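Local coordinates for protein PmoF1 (Methylocystis sp. ATCC 49242, PDB 6P1E) that binds copper(II) through its PCuAC domain, which pairs with a second copy in a dimer, and probably serves as a copper chaperone in a methane-oxidizing bacterium, at residues 32-37 and 74-79. Numbering follows the deposited sequence.
Sequences FIHNNG and KQKITL. With CU (copper (II) ion), chain F.
Ile33 O accepts a hydrogen bond from Ile77 N at 2.8 Å, and Lys76 CA adds a CA-H...O contact to it at 3.3 Å. In return Ile33 N gives a nearly straight bond (175°) to Ile77 O, and Asn35 N reaches Gln75 O at 2.8 Å. These bonds join strand 27-35 to the start of strand 75-91 as antiparallel neighbours in the PCuAC beta fold, with the copper on the face that carries Phe32, His34, Lys76 and Thr78. His34 NE2 binds the copper at 2.0 Å, and His14 of the second subunit binds the same ion. Over one face of the His34 imidazole sits Lys76 CB, a CH-pi contact 3.8 Å from the ring centroid. With CG between its own backbone N and carbonyl carbon (chi1 60°), the Lys76 chain runs on over the ring, CD reaching the CE1 end of that face. Thr78 CG2 meets Phe32 CE1 obliquely at 3.6 Å; the Phe32 ring also stacks with His14 of the second subunit. An alanine at Phe32 is likely to leave Thr78 CG2 and that His14 ring without their aromatic partner, opening a gap beside the copper. Beyond Asn35, Lys74 NZ bonds Asn36 O from above its carbonyl plane, and Asn35 OD1 accepts Gly37 N in an Asx turn.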
# COMPACT_ATOMS: atom_id res chain seq x y z
N PHE B 32 4.89 4.07 -0.38
CA PHE B 32 4.52 5.15 -1.28
C PHE B 32 5.47 6.31 -1.05
O PHE B 32 5.54 6.83 0.06
CB PHE B 32 3.07 5.56 -1.05
CG PHE B 32 2.11 4.41 -1.02
CD1 PHE B 32 1.45 4.01 -2.16
CD2 PHE B 32 1.88 3.71 0.15
CE1 PHE B 32 0.57 2.94 -2.14
CE2 PHE B 32 1.01 2.64 0.18
CZ PHE B 32 0.35 2.26 -0.97
N ILE B 33 6.19 6.71 -2.09
CA ILE B 33 7.18 7.76 -1.93
C ILE B 33 6.76 8.97 -2.75
O ILE B 33 6.63 8.91 -3.97
CB ILE B 33 8.58 7.29 -2.36
CG1 ILE B 33 8.96 6.02 -1.58
CG2 ILE B 33 9.62 8.38 -2.10
CD1 ILE B 33 10.26 5.37 -2.02
N HIS B 34 6.54 10.07 -2.03
CA HIS B 34 6.11 11.33 -2.62
C HIS B 34 7.29 12.28 -2.67
O HIS B 34 7.93 12.54 -1.65
CB HIS B 34 4.98 11.95 -1.80
CG HIS B 34 3.72 11.14 -1.77
ND1 HIS B 34 2.55 11.56 -2.37
CD2 HIS B 34 3.45 9.93 -1.23
CE1 HIS B 34 1.62 10.64 -2.20
NE2 HIS B 34 2.14 9.65 -1.50
N ASN B 35 7.58 12.80 -3.86
CA ASN B 35 8.57 13.85 -4.00
C ASN B 35 7.87 15.19 -4.16
O ASN B 35 7.35 15.52 -5.23
CB ASN B 35 9.49 13.59 -5.20
CG ASN B 35 10.64 14.58 -5.28
OD1 ASN B 35 10.68 15.56 -4.54
ND2 ASN B 35 11.56 14.33 -6.20
N ASN B 36 7.84 15.95 -3.07
CA ASN B 36 7.15 17.24 -3.04
C ASN B 36 8.09 18.39 -3.37
O ASN B 36 7.73 19.56 -3.23
CB ASN B 36 6.52 17.47 -1.66
CG ASN B 36 5.43 16.46 -1.35
OD1 ASN B 36 4.67 16.05 -2.22
ND2 ASN B 36 5.36 16.04 -0.09
N GLY B 37 9.30 18.06 -3.82
CA GLY B 37 10.29 19.06 -4.18
C GLY B 37 10.31 19.32 -5.67
O GLY B 37 9.65 18.61 -6.43
N LYS B 74 7.75 16.62 -7.88
CA LYS B 74 6.31 16.85 -7.85
C LYS B 74 5.54 15.64 -8.35
O LYS B 74 4.51 15.77 -9.02
CB LYS B 74 5.95 18.09 -8.67
CG LYS B 74 6.64 19.35 -8.18
CD LYS B 74 6.28 19.69 -6.74
CE LYS B 74 6.83 21.04 -6.32
NZ LYS B 74 6.44 21.39 -4.93
N GLN B 75 6.06 14.45 -8.05
CA GLN B 75 5.41 13.20 -8.39
C GLN B 75 5.53 12.21 -7.25
O GLN B 75 6.36 12.37 -6.35
CB GLN B 75 6.01 12.59 -9.66
CG GLN B 75 5.66 13.34 -10.93
CD GLN B 75 5.94 12.53 -12.19
OE1 GLN B 75 5.58 11.35 -12.26
NE2 GLN B 75 6.56 13.15 -13.17
N LYS B 76 4.67 11.19 -7.28
CA LYS B 76 4.70 10.12 -6.30
C LYS B 76 4.95 8.81 -7.03
O LYS B 76 4.56 8.65 -8.19
CB LYS B 76 3.39 10.08 -5.53
CG LYS B 76 2.17 9.84 -6.41
CD LYS B 76 0.94 10.55 -5.88
CE LYS B 76 -0.20 10.48 -6.90
NZ LYS B 76 -1.55 10.69 -6.30
N ILE B 77 5.60 7.88 -6.34
CA ILE B 77 5.90 6.56 -6.88
C ILE B 77 5.41 5.50 -5.91
O ILE B 77 5.65 5.58 -4.71
CB ILE B 77 7.40 6.36 -7.14
CG1 ILE B 77 7.94 7.45 -8.07
CG2 ILE B 77 7.67 4.97 -7.72
CD1 ILE B 77 7.36 7.42 -9.48
N THR B 78 4.73 4.49 -6.45
CA THR B 78 4.25 3.36 -5.67
C THR B 78 5.14 2.16 -5.80
O THR B 78 5.38 1.67 -6.91
CB THR B 78 2.85 2.93 -6.10
OG1 THR B 78 2.01 4.07 -6.21
CG2 THR B 78 2.26 1.94 -5.10
N LEU B 79 5.63 1.67 -4.67
CA LEU B 79 6.22 0.34 -4.60
C LEU B 79 5.14 -0.58 -4.05
O LEU B 79 4.73 -0.43 -2.90
CB LEU B 79 7.48 0.31 -3.74
CG LEU B 79 8.56 1.35 -4.05
CD1 LEU B 79 9.81 1.07 -3.21
CD2 LEU B 79 8.90 1.41 -5.53
CU CU F . 0.92 8.18 -0.94